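Local coordinates for protein nitrilotriacetate monooxygenase (Burkholderia pseudomallei, PDB 3SDO) that probably acts as an FMN-dependent monooxygenase of the NtaA/SnaA/DszA family, with nitrilotriacetate its presumed substrate, at residues A[115-120]-A[209-214]; A[48-53]-A[89-94]; A[188-193]-A[201-206]; A[234-239]-A[265-270]. One frame throughout, in Å; residues are numbered along the deposited sequence.

Contact 1. Residues A[115-120]-A[209-214]; sequences SLDLIS and SPQGQP
S209 meets D117, the acidic residue in the last turn of helix 106-119, through a very short hydrogen bond: its OG gives its proton to D117 OD2 at 2.5 Å. The same OG accepts from Q211 N at 3.1 Å, an ST turn, so one hydroxyl both closes the local bend and grips the helix. A chi1 of 75° sets OG between the backbone N and the carbonyl carbon of S209, where it can face both partners. Beside this bond, L118 CD1 packs 4.2 Å from S209 CA. P210 takes the second position of a type I beta turn that runs from S209 to G212. Q211 then sends its side chain back to the helix, extended beyond CG, and NE2 donates to D117 OD1 at 2.8 Å. This bond is bent (140° at the hydrogen) and reaches OD1 on its syn side, somewhat out of the carboxylate plane, with the amide and carboxylate planes 50° apart. G212, at positive phi, ends the turn. Past Q213, whose amide turns off to D166, the ring of P214 lies against the carboxylate, CD 3.5 Å from D117 OD2. Each oxygen of D117 thus has its own donor from the loop, which fixes the rotation of a buried acid. OD1 is also bonded by A124 N, and Q211 NE2 also donates to A124 O, so the start of strand 124-129 joins the same cluster. The loop leading into strand 215-218 is thereby fastened to the C-terminal end of helix 106-119, with W165 of helix 150-165 against P214 and F77 of the second subunit packed on L118.

Contact 2. Residues A[48-53]-A[89-94]; sequences RAENAG and LTSKIG
I93 lays its side chain over the aliphatic part of E50, CB to CB 3.9 Å, and carries CD1 on to A49 CB at 3.8 Å. With CG anti to the backbone N (chi1 178°) and the chain extended beyond it, E50 reaches from the last turns of helix 39-51 into the bend formed by residues 90-93. There a single oxygen, OE2, takes three successive backbone N-H groups: S91 N at 2.9 Å, K92 N at 2.6 Å and I93 N at 2.9 Å, each bond close to straight. The donors come from different directions. S91 N meets the syn lone pair of OE2 and I93 N the anti one, while K92 N approaches from above the carboxylate plane. T90 CB closes on the same oxygen at 3.4 Å. G53, at positive phi, ends the helix in a Schellman motif, and from G94 the chain enters strand 94-100 of the barrel. K92 NZ turns away to R426 O; T90 OG1 bonds to L86 O and to R123, which also reaches I93 O. Three amide dipoles converging on one carboxylate oxygen would probably stabilise the negative charge of E50, much as a helix N-terminus does, and hold the loop in one conformation.

Contact 3. Residues A[188-193]-A[201-206]; sequences LHRLDH and EGPLNI
L188 and P203 form the close apolar end of the contact: the leucine crosses the proline ring at about a right angle, CD1 3.5 Å from P203 CB. That same CB sits 3.3 Å from H189 O, so one corner of the ring meets both a methyl and a carbonyl oxygen. The peptide bond between G202 and P203 is cis, which probably helps to place the ring. Next to it the backbones are joined at one acceptor, E201 O, which takes L191 N at 2.8 Å and D192 N at 2.9 Å. The D192 bond is nearly straight (169° at the hydrogen) and the L191 bond more bent (141°). Both segments adjoin the base of a small antiparallel hairpin, strands 193-194 and 199-200, within the long excursion of the TIM-barrel-like fold between helix 150-165 and strand 215-218. The backbone angles of L191 turn its N-H and that of D192 to the same oxygen; D192 itself is left-handed and carries the chain on toward strand 193-194. The outer side is looser and ionic. R190 bends at chi3 to bring NH2 near both acids. D192 OD1 lies over a face of the guanidinium, 2.9 Å from NH2, where charge attraction acts without an N-H pointing at it. E201 OE1 is a long 3.7 Å from R190 NH2, with the guanidinium and carboxylate planes 67° apart. The two acids run side by side, pointing the same way, and the arginine probably offsets their mutual repulsion. E201 OE2 is bonded instead to Y64 OH of the second subunit, whose N139 also accepts from G202 N and whose V65 packs on P203.

Contact 4. Residues A[234-239]-A[265-270]; sequences DAVFSN and DHVKVF
V236 and V267 meet obliquely, CG2 to CG1 at 4.0 Å, on the side of a parallel strand pair that faces helix 243-259, the crossover of this beta-alpha-beta unit in a TIM-barrel-like fold. F249 covers V236 there, V253 and A257 cover V267, and Y250 lies on V269. The other face carries A235, K268, F237 and F270. On it the ring of F270 extends back along the strands, with CG anti to the carbonyl carbon (chi1 -63°), and brings CE2 to 4.2 Å from A235 CB. The F237 ring leads away from F270 instead. It meets F58 with ring planes at about 60°, and its side chain lies about 6 Å from that of T98, a predicted FMN-binding residue, so the F237 end of this face lies near the predicted cofactor site. Three backbone bonds hold the strands in register: K268 N to D234 O at 2.9 Å, V236 N to K268 O at 2.7 Å and F270 N to V236 O at 2.8 Å. The strand axes lie 19° apart. D234 OD2 accepts from I216 N on the preceding strand, while a water bridges the segments by donating to D234 OD1 at 2.8 Å and to H266 O at 2.7 Å.

Overall arrangement
Along the chain, contact 2 closes before contact 1 opens, contact 3 is nested in the loop closed by contact 1, and contact 4 follows. Contact 4 pairs strands of the parallel barrel sheet, its centre about 11 Å from the centre of the chain. Contacts 1 and 2 tie helices 106-119 and 39-51 to loops that lead into strands 215-218 and 94-100; their centres are about 17 Å apart. Contact 3 lies farthest out, its centre about 31 Å from that of the chain, yet touches contact 1 where I206 CD1 packs on S115 CA at 3.5 Å. Both meet the second subunit, contact 1 through helix 106-119 and contact 3 through the excursion between helix 150-165 and strand 215-218.

Contact 1. Residues A[115-120]-A[209-214]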
loop_
_atom_site.group_PDB
_atom_site.type_symbol
_atom_site.label_atom_id
_atom_site.label_comp_id
_atom_site.label_asym_id
_atom_site.label_seq_id
_atom_site.Cartn_x
_atom_site.Cartn_y
_atom_site.Cartn_z
ATOM N N SER A 115 -0.788 -9.939 2.428
ATOM C CA SER A 115 -1.950 -9.783 1.564
ATOM C C SER A 115 -1.486 -9.497 0.136
ATOM O O SER A 115 -1.987 -10.098 -0.816
ATOM C CB SER A 115 -2.893 -8.706 2.137
ATOM O OG SER A 115 -4.067 -8.499 1.371
ATOM N N LEU A 116 -0.520 -8.594 -0.020
ATOM C CA LEU A 116 0.113 -8.395 -1.329
ATOM C C LEU A 116 0.673 -9.717 -1.872
ATOM O O LEU A 116 0.466 -10.059 -3.049
ATOM C CB LEU A 116 1.215 -7.323 -1.243
ATOM C CG LEU A 116 2.162 -7.131 -2.434
ATOM C CD1 LEU A 116 1.368 -6.583 -3.658
ATOM C CD2 LEU A 116 3.354 -6.213 -2.050
ATOM N N ASP A 117 1.336 -10.479 -1.012
ATOM C CA ASP A 117 1.940 -11.756 -1.404
ATOM C C ASP A 117 0.891 -12.751 -1.853
ATOM O O ASP A 117 1.113 -13.464 -2.842
ATOM C CB ASP A 117 2.772 -12.359 -0.249
ATOM C CG ASP A 117 4.003 -13.166 -0.721
ATOM O OD1 ASP A 117 4.490 -12.998 -1.853
ATOM O OD2 ASP A 117 4.494 -13.963 0.093
ATOM N N LEU A 118 -0.249 -12.821 -1.142
ATOM C CA LEU A 118 -1.295 -13.777 -1.498
ATOM C C LEU A 118 -2.016 -13.355 -2.800
ATOM O O LEU A 118 -2.263 -14.168 -3.683
ATOM C CB LEU A 118 -2.285 -13.926 -0.360
ATOM C CG LEU A 118 -3.142 -15.180 -0.353
ATOM C CD1 LEU A 118 -2.274 -16.445 -0.156
ATOM C CD2 LEU A 118 -4.202 -15.081 0.746
ATOM N N ILE A 119 -2.327 -12.067 -2.919
ATOM C CA ILE A 119 -3.004 -11.553 -4.108
ATOM C C ILE A 119 -2.155 -11.777 -5.357
ATOM O O ILE A 119 -2.686 -12.124 -6.426
ATOM C CB ILE A 119 -3.330 -10.047 -3.966
ATOM C CG1 ILE A 119 -4.438 -9.856 -2.929
ATOM C CG2 ILE A 119 -3.743 -9.459 -5.360
ATOM C CD1 ILE A 119 -4.598 -8.405 -2.379
ATOM N N SER A 120 -0.839 -11.597 -5.199
ATOM C CA SER A 120 0.112 -11.668 -6.287
ATOM C C SER A 120 0.600 -13.088 -6.589
ATOM O O SER A 120 1.369 -13.275 -7.504
ATOM C CB SER A 120 1.348 -10.776 -5.987
ATOM O OG SER A 120 2.163 -11.302 -4.935
ATOM N N SER A 209 1.866 -17.510 1.520
ATOM C CA SER A 209 1.768 -17.442 0.057
ATOM C C SER A 209 2.392 -18.646 -0.639
ATOM O O SER A 209 2.954 -19.529 0.011
ATOM C CB SER A 209 2.477 -16.175 -0.448
ATOM O OG SER A 209 3.900 -16.316 -0.396
ATOM N N PRO A 210 2.320 -18.680 -1.975
ATOM C CA PRO A 210 3.012 -19.755 -2.653
ATOM C C PRO A 210 4.546 -19.681 -2.585
ATOM O O PRO A 210 5.195 -20.634 -2.987
ATOM C CB PRO A 210 2.520 -19.621 -4.097
ATOM C CG PRO A 210 1.146 -19.006 -3.952
ATOM C CD PRO A 210 1.356 -18.003 -2.875
ATOM N N GLN A 211 5.134 -18.598 -2.058
ATOM C CA GLN A 211 6.595 -18.600 -1.811
ATOM C C GLN A 211 6.937 -18.681 -0.316
ATOM O O GLN A 211 8.105 -18.574 0.078
ATOM C CB GLN A 211 7.266 -17.404 -2.461
ATOM C CG GLN A 211 6.839 -16.049 -1.918
ATOM C CD GLN A 211 7.647 -14.911 -2.487
ATOM O OE1 GLN A 211 8.670 -15.125 -3.164
ATOM N NE2 GLN A 211 7.212 -13.689 -2.207
ATOM N N GLY A 212 5.916 -18.893 0.506
ATOM C CA GLY A 212 6.081 -19.103 1.958
ATOM C C GLY A 212 5.941 -17.809 2.729
ATOM O O GLY A 212 4.992 -17.625 3.508
ATOM N N GLN A 213 6.904 -16.924 2.506
ATOM C CA GLN A 213 6.905 -15.582 3.036
ATOM C C GLN A 213 7.495 -14.635 1.998
ATOM O O GLN A 213 8.276 -15.057 1.120
ATOM C CB GLN A 213 7.817 -15.479 4.257
ATOM C CG GLN A 213 7.512 -16.412 5.404
ATOM C CD GLN A 213 8.413 -16.127 6.605
ATOM O OE1 GLN A 213 9.421 -15.408 6.497
ATOM N NE2 GLN A 213 8.044 -16.673 7.752
ATOM N N PRO A 214 7.186 -13.338 2.129
ATOM C CA PRO A 214 7.798 -12.376 1.244
ATOM C C PRO A 214 9.321 -12.334 1.406
ATOM O O PRO A 214 9.840 -12.642 2.485
ATOM C CB PRO A 214 7.169 -11.048 1.673
ATOM C CG PRO A 214 5.929 -11.392 2.370
ATOM C CD PRO A 214 6.129 -12.734 2.971
#

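Contact 2. Residues A[48-53]-A[89-94]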
loop_
_atom_site.group_PDB
_atom_site.type_symbol
_atom_site.label_atom_id
_atom_site.label_comp_id
_atom_site.label_asym_id
_atom_site.label_seq_id
_atom_site.Cartn_x
_atom_site.Cartn_y
_atom_site.Cartn_z
ATOM N N ARG A 48 6.963 -3.381 -19.246
ATOM C CA ARG A 48 8.170 -3.317 -20.068
ATOM C C ARG A 48 9.274 -4.160 -19.443
ATOM O O ARG A 48 9.919 -4.965 -20.125
ATOM C CB ARG A 48 8.626 -1.860 -20.187
ATOM C CG ARG A 48 9.605 -1.576 -21.300
ATOM C CD ARG A 48 8.919 -1.605 -22.643
ATOM N NE ARG A 48 9.676 -0.901 -23.668
ATOM C CZ ARG A 48 10.586 -1.449 -24.469
ATOM N NH1 ARG A 48 10.885 -2.739 -24.407
ATOM N NH2 ARG A 48 11.175 -0.694 -25.369
ATOM N N ALA A 49 9.495 -3.980 -18.145
ATOM C CA ALA A 49 10.496 -4.764 -17.431
ATOM C C ALA A 49 10.137 -6.260 -17.394
ATOM O O ALA A 49 10.982 -7.113 -17.667
ATOM C CB ALA A 49 10.699 -4.212 -16.002
ATOM N N GLU A 50 8.881 -6.557 -17.080
ATOM C CA GLU A 50 8.415 -7.930 -16.973
ATOM C C GLU A 50 8.581 -8.665 -18.306
ATOM O O GLU A 50 9.010 -9.821 -18.350
ATOM C CB GLU A 50 6.942 -7.970 -16.537
ATOM C CG GLU A 50 6.360 -9.372 -16.447
ATOM C CD GLU A 50 4.935 -9.376 -15.907
ATOM O OE1 GLU A 50 4.023 -8.888 -16.619
ATOM O OE2 GLU A 50 4.731 -9.847 -14.763
ATOM N N ASN A 51 8.220 -8.004 -19.394
ATOM C CA ASN A 51 8.302 -8.657 -20.694
ATOM C C ASN A 51 9.758 -8.967 -21.120
ATOM O O ASN A 51 9.982 -9.838 -21.956
ATOM C CB ASN A 51 7.626 -7.786 -21.746
ATOM C CG ASN A 51 6.117 -7.773 -21.616
ATOM O OD1 ASN A 51 5.526 -8.596 -20.902
ATOM N ND2 ASN A 51 5.479 -6.867 -22.357
ATOM N N ALA A 52 10.725 -8.258 -20.533
ATOM C CA ALA A 52 12.157 -8.445 -20.809
ATOM C C ALA A 52 12.808 -9.499 -19.896
ATOM O O ALA A 52 13.994 -9.834 -20.044
ATOM C CB ALA A 52 12.874 -7.087 -20.644
ATOM N N GLY A 53 12.051 -10.003 -18.933
ATOM C CA GLY A 53 12.582 -10.972 -17.984
ATOM C C GLY A 53 13.274 -10.401 -16.757
ATOM O O GLY A 53 13.973 -11.121 -16.042
ATOM N N LEU A 89 -2.138 -6.281 -12.719
ATOM C CA LEU A 89 -1.926 -5.937 -14.109
ATOM C C LEU A 89 -0.635 -6.554 -14.638
ATOM O O LEU A 89 -0.219 -6.246 -15.737
ATOM C CB LEU A 89 -1.909 -4.405 -14.297
ATOM C CG LEU A 89 -3.200 -3.692 -13.874
ATOM C CD1 LEU A 89 -3.063 -2.166 -13.927
ATOM C CD2 LEU A 89 -4.447 -4.172 -14.763
ATOM N N THR A 90 -0.014 -7.425 -13.850
ATOM C CA THR A 90 1.178 -8.131 -14.258
ATOM C C THR A 90 0.944 -9.594 -13.907
ATOM O O THR A 90 -0.127 -9.954 -13.429
ATOM C CB THR A 90 2.449 -7.575 -13.554
ATOM O OG1 THR A 90 2.303 -7.619 -12.117
ATOM C CG2 THR A 90 2.757 -6.137 -14.004
ATOM N N SER A 91 1.936 -10.442 -14.127
ATOM C CA SER A 91 1.789 -11.857 -13.792
ATOM C C SER A 91 3.027 -12.533 -13.171
ATOM O O SER A 91 2.871 -13.472 -12.389
ATOM C CB SER A 91 1.323 -12.628 -15.031
ATOM O OG SER A 91 2.223 -12.437 -16.093
ATOM N N LYS A 92 4.236 -12.089 -13.511
ATOM C CA LYS A 92 5.462 -12.790 -13.074
ATOM C C LYS A 92 6.377 -11.916 -12.252
ATOM O O LYS A 92 7.077 -12.410 -11.359
ATOM C CB LYS A 92 6.329 -13.225 -14.266
ATOM C CG LYS A 92 5.785 -14.215 -15.205
ATOM C CD LYS A 92 6.904 -14.667 -16.211
ATOM C CE LYS A 92 7.919 -15.650 -15.547
ATOM N NZ LYS A 92 8.666 -16.564 -16.504
ATOM N N ILE A 93 6.454 -10.635 -12.603
ATOM C CA ILE A 93 7.461 -9.766 -12.021
ATOM C C ILE A 93 7.271 -9.613 -10.501
ATOM O O ILE A 93 6.149 -9.481 -9.999
ATOM C CB ILE A 93 7.534 -8.421 -12.737
ATOM C CG1 ILE A 93 8.819 -7.663 -12.372
ATOM C CG2 ILE A 93 6.303 -7.557 -12.410
ATOM C CD1 ILE A 93 9.162 -6.525 -13.366
ATOM N N GLY A 94 8.369 -9.654 -9.765
ATOM C CA GLY A 94 8.316 -9.439 -8.321
ATOM C C GLY A 94 7.936 -8.016 -7.960
ATOM O O GLY A 94 8.050 -7.091 -8.765
#

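Contact 3. Residues A[188-193]-A[201-206]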
loop_
_atom_site.group_PDB
_atom_site.type_symbol
_atom_site.label_atom_id
_atom_site.label_comp_id
_atom_site.label_asym_id
_atom_site.label_seq_id
_atom_site.Cartn_x
_atom_site.Cartn_y
_atom_site.Cartn_z
ATOM N N LEU A 188 -2.372 -23.866 13.616
ATOM C CA LEU A 188 -2.420 -22.409 13.841
ATOM C C LEU A 188 -1.629 -22.122 15.087
ATOM O O LEU A 188 -1.841 -22.783 16.110
ATOM C CB LEU A 188 -3.849 -21.942 14.069
ATOM C CG LEU A 188 -4.065 -20.495 14.542
ATOM C CD1 LEU A 188 -3.512 -19.494 13.549
ATOM C CD2 LEU A 188 -5.556 -20.212 14.809
ATOM N N HIS A 189 -0.734 -21.143 15.019
ATOM C CA HIS A 189 0.242 -20.914 16.087
ATOM C C HIS A 189 0.147 -19.489 16.590
ATOM O O HIS A 189 0.118 -18.549 15.798
ATOM C CB HIS A 189 1.669 -21.154 15.568
ATOM C CG HIS A 189 1.849 -22.485 14.909
ATOM N ND1 HIS A 189 2.228 -23.615 15.606
ATOM C CD2 HIS A 189 1.667 -22.875 13.623
ATOM C CE1 HIS A 189 2.279 -24.643 14.775
ATOM N NE2 HIS A 189 1.941 -24.222 13.565
ATOM N N ARG A 190 0.112 -19.339 17.912
ATOM C CA ARG A 190 0.291 -18.039 18.548
ATOM C C ARG A 190 1.778 -17.666 18.536
ATOM O O ARG A 190 2.631 -18.541 18.493
ATOM C CB ARG A 190 -0.201 -18.078 19.989
ATOM C CG ARG A 190 -1.689 -17.895 20.142
ATOM C CD ARG A 190 -2.010 -17.287 21.499
ATOM N NE ARG A 190 -1.380 -18.067 22.553
ATOM C CZ ARG A 190 -1.209 -17.652 23.801
ATOM N NH1 ARG A 190 -0.612 -18.465 24.685
ATOM N NH2 ARG A 190 -1.612 -16.436 24.182
ATOM N N LEU A 191 2.090 -16.374 18.550
ATOM C CA LEU A 191 3.475 -15.938 18.600
ATOM C C LEU A 191 3.932 -15.674 20.045
ATOM O O LEU A 191 5.015 -16.070 20.441
ATOM C CB LEU A 191 3.671 -14.672 17.750
ATOM C CG LEU A 191 5.130 -14.226 17.577
ATOM C CD1 LEU A 191 5.916 -15.271 16.785
ATOM C CD2 LEU A 191 5.201 -12.848 16.890
ATOM N N ASP A 192 3.115 -14.987 20.820
ATOM C CA ASP A 192 3.476 -14.629 22.204
ATOM C C ASP A 192 4.843 -13.944 22.271
ATOM O O ASP A 192 5.661 -14.245 23.140
ATOM C CB ASP A 192 3.453 -15.869 23.127
ATOM C CG ASP A 192 2.065 -16.431 23.308
ATOM O OD1 ASP A 192 1.121 -15.635 23.491
ATOM O OD2 ASP A 192 1.920 -17.673 23.280
ATOM N N HIS A 193 5.102 -13.029 21.344
ATOM C CA HIS A 193 6.337 -12.268 21.386
ATOM C C HIS A 193 6.274 -11.213 22.492
ATOM O O HIS A 193 5.332 -10.414 22.538
ATOM C CB HIS A 193 6.576 -11.564 20.061
ATOM C CG HIS A 193 7.795 -10.706 20.052
ATOM N ND1 HIS A 193 9.023 -11.167 19.629
ATOM C CD2 HIS A 193 7.982 -9.420 20.432
ATOM C CE1 HIS A 193 9.910 -10.194 19.727
ATOM N NE2 HIS A 193 9.309 -9.129 20.227
ATOM N N GLU A 201 0.985 -10.758 20.439
ATOM C CA GLU A 201 0.547 -12.109 20.736
ATOM C C GLU A 201 0.351 -12.952 19.479
ATOM O O GLU A 201 0.726 -14.134 19.460
ATOM C CB GLU A 201 -0.736 -12.053 21.548
ATOM C CG GLU A 201 -1.272 -13.386 22.000
ATOM C CD GLU A 201 -2.508 -13.208 22.848
ATOM O OE1 GLU A 201 -2.356 -12.850 24.028
ATOM O OE2 GLU A 201 -3.628 -13.392 22.315
ATOM N N GLY A 202 -0.235 -12.352 18.441
ATOM C CA GLY A 202 -0.660 -13.119 17.264
ATOM C C GLY A 202 -1.843 -13.992 17.647
ATOM O O GLY A 202 -2.416 -13.816 18.717
ATOM N N PRO A 203 -2.258 -14.910 16.759
ATOM C CA PRO A 203 -1.722 -15.167 15.450
ATOM C C PRO A 203 -2.119 -14.097 14.442
ATOM O O PRO A 203 -2.985 -13.257 14.713
ATOM C CB PRO A 203 -2.385 -16.491 15.046
ATOM C CG PRO A 203 -3.315 -16.880 16.161
ATOM C CD PRO A 203 -3.494 -15.674 16.999
ATOM N N LEU A 204 -1.477 -14.149 13.284
ATOM C CA LEU A 204 -1.893 -13.364 12.131
ATOM C C LEU A 204 -3.201 -13.909 11.560
ATOM O O LEU A 204 -3.483 -15.118 11.693
ATOM C CB LEU A 204 -0.805 -13.426 11.064
ATOM C CG LEU A 204 -0.794 -12.292 10.031
ATOM C CD1 LEU A 204 -0.583 -10.906 10.691
ATOM C CD2 LEU A 204 0.279 -12.527 8.993
ATOM N N ASN A 205 -3.972 -13.029 10.901
ATOM C CA ASN A 205 -5.262 -13.397 10.307
ATOM C C ASN A 205 -5.216 -13.522 8.779
ATOM O O ASN A 205 -6.202 -13.281 8.083
ATOM C CB ASN A 205 -6.395 -12.464 10.771
ATOM C CG ASN A 205 -6.170 -11.018 10.398
ATOM O OD1 ASN A 205 -5.137 -10.661 9.840
ATOM N ND2 ASN A 205 -7.144 -10.175 10.718
ATOM N N ILE A 206 -4.065 -13.945 8.268
ATOM C CA ILE A 206 -3.933 -14.288 6.855
ATOM C C ILE A 206 -2.862 -15.367 6.711
ATOM O O ILE A 206 -1.892 -15.430 7.494
ATOM C CB ILE A 206 -3.629 -13.057 5.999
ATOM C CG1 ILE A 206 -3.661 -13.420 4.513
ATOM C CG2 ILE A 206 -2.276 -12.443 6.412
ATOM C CD1 ILE A 206 -3.598 -12.195 3.580
#

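Contact 4. Residues A[234-239]-A[265-270]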
loop_
_atom_site.group_PDB
_atom_site.type_symbol
_atom_site.label_atom_id
_atom_site.label_comp_id
_atom_site.label_asym_id
_atom_site.label_seq_id
_atom_site.Cartn_x
_atom_site.Cartn_y
_atom_site.Cartn_z
ATOM N N ASP A 234 17.493 -11.670 2.471
ATOM C CA ASP A 234 17.563 -12.579 1.311
ATOM C C ASP A 234 18.296 -11.923 0.154
ATOM O O ASP A 234 18.880 -12.609 -0.688
ATOM C CB ASP A 234 16.162 -12.954 0.841
ATOM C CG ASP A 234 15.375 -13.667 1.910
ATOM O OD1 ASP A 234 15.882 -14.684 2.416
ATOM O OD2 ASP A 234 14.255 -13.231 2.238
ATOM N N ALA A 235 18.233 -10.593 0.097
ATOM C CA ALA A 235 18.831 -9.827 -0.986
ATOM C C ALA A 235 19.240 -8.471 -0.425
ATOM O O ALA A 235 18.535 -7.904 0.400
ATOM C CB ALA A 235 17.845 -9.647 -2.134
ATOM N N VAL A 236 20.400 -7.988 -0.847
ATOM C CA VAL A 236 20.980 -6.796 -0.316
ATOM C C VAL A 236 21.380 -5.927 -1.470
ATOM O O VAL A 236 21.969 -6.396 -2.428
ATOM C CB VAL A 236 22.219 -7.122 0.555
ATOM C CG1 VAL A 236 22.792 -5.849 1.187
ATOM C CG2 VAL A 236 21.847 -8.166 1.638
ATOM N N PHE A 237 21.048 -4.653 -1.395
ATOM C CA PHE A 237 21.487 -3.745 -2.410
ATOM C C PHE A 237 22.328 -2.592 -1.877
ATOM O O PHE A 237 22.575 -2.472 -0.674
ATOM C CB PHE A 237 20.324 -3.316 -3.290
ATOM C CG PHE A 237 19.238 -2.617 -2.586
ATOM C CD1 PHE A 237 19.211 -1.225 -2.531
ATOM C CD2 PHE A 237 18.204 -3.332 -2.023
ATOM C CE1 PHE A 237 18.154 -0.552 -1.888
ATOM C CE2 PHE A 237 17.170 -2.690 -1.384
ATOM C CZ PHE A 237 17.149 -1.289 -1.305
ATOM N N SER A 238 22.828 -1.795 -2.816
ATOM C CA SER A 238 23.577 -0.584 -2.515
ATOM C C SER A 238 23.333 0.468 -3.586
ATOM O O SER A 238 22.709 0.191 -4.628
ATOM C CB SER A 238 25.065 -0.896 -2.546
ATOM O OG SER A 238 25.419 -1.159 -3.894
ATOM N N ASN A 239 23.863 1.669 -3.354
ATOM C CA ASN A 239 23.946 2.685 -4.411
ATOM C C ASN A 239 25.247 3.498 -4.296
ATOM O O ASN A 239 25.746 3.744 -3.192
ATOM C CB ASN A 239 22.714 3.587 -4.365
ATOM N N ASP A 265 25.122 -18.416 -0.353
ATOM C CA ASP A 265 24.623 -18.654 -1.710
ATOM C C ASP A 265 23.194 -18.092 -1.866
ATOM O O ASP A 265 22.785 -17.722 -2.955
ATOM C CB ASP A 265 24.659 -20.187 -1.944
ATOM C CG ASP A 265 24.369 -20.622 -3.386
ATOM O OD1 ASP A 265 24.480 -19.812 -4.323
ATOM O OD2 ASP A 265 24.054 -21.840 -3.561
ATOM N N HIS A 266 22.439 -18.025 -0.771
ATOM C CA HIS A 266 21.048 -17.564 -0.821
ATOM C C HIS A 266 20.886 -16.153 -0.265
ATOM O O HIS A 266 19.779 -15.738 0.070
ATOM C CB HIS A 266 20.139 -18.523 -0.069
ATOM C CG HIS A 266 20.241 -19.929 -0.554
ATOM N ND1 HIS A 266 20.255 -20.243 -1.895
ATOM C CD2 HIS A 266 20.333 -21.103 0.115
ATOM C CE1 HIS A 266 20.374 -21.550 -2.031
ATOM N NE2 HIS A 266 20.432 -22.097 -0.829
ATOM N N VAL A 267 21.985 -15.420 -0.163
ATOM C CA VAL A 267 21.908 -13.994 0.152
ATOM C C VAL A 267 22.430 -13.273 -1.049
ATOM O O VAL A 267 23.647 -13.202 -1.257
ATOM C CB VAL A 267 22.741 -13.616 1.364
ATOM C CG1 VAL A 267 22.562 -12.086 1.668
ATOM C CG2 VAL A 267 22.392 -14.535 2.559
ATOM N N LYS A 268 21.510 -12.755 -1.854
ATOM C CA LYS A 268 21.858 -12.159 -3.131
ATOM C C LYS A 268 22.348 -10.714 -2.954
ATOM O O LYS A 268 21.744 -9.925 -2.212
ATOM C CB LYS A 268 20.640 -12.172 -4.063
ATOM C CG LYS A 268 19.967 -13.536 -4.233
ATOM C CD LYS A 268 20.886 -14.577 -4.872
ATOM C CE LYS A 268 20.076 -15.802 -5.220
ATOM N NZ LYS A 268 20.832 -16.903 -5.834
ATOM N N VAL A 269 23.410 -10.347 -3.650
ATOM C CA VAL A 269 23.930 -8.976 -3.586
ATOM C C VAL A 269 23.734 -8.283 -4.930
ATOM O O VAL A 269 24.252 -8.745 -5.953
ATOM C CB VAL A 269 25.399 -8.956 -3.172
ATOM C CG1 VAL A 269 25.973 -7.551 -3.263
ATOM C CG2 VAL A 269 25.581 -9.532 -1.744
ATOM N N PHE A 270 22.998 -7.169 -4.905
ATOM C CA PHE A 270 22.565 -6.434 -6.097
ATOM C C PHE A 270 22.976 -4.953 -6.034
ATOM O O PHE A 270 22.224 -4.107 -5.545
ATOM C CB PHE A 270 21.036 -6.537 -6.219
ATOM C CG PHE A 270 20.520 -7.956 -6.419
ATOM C CD1 PHE A 270 21.276 -8.931 -7.083
ATOM C CD2 PHE A 270 19.275 -8.308 -5.970
ATOM C CE1 PHE A 270 20.762 -10.224 -7.278
ATOM C CE2 PHE A 270 18.754 -9.566 -6.186
ATOM C CZ PHE A 270 19.475 -10.524 -6.819
HETATM O O HOH W 1 17.822 -16.530 1.754
#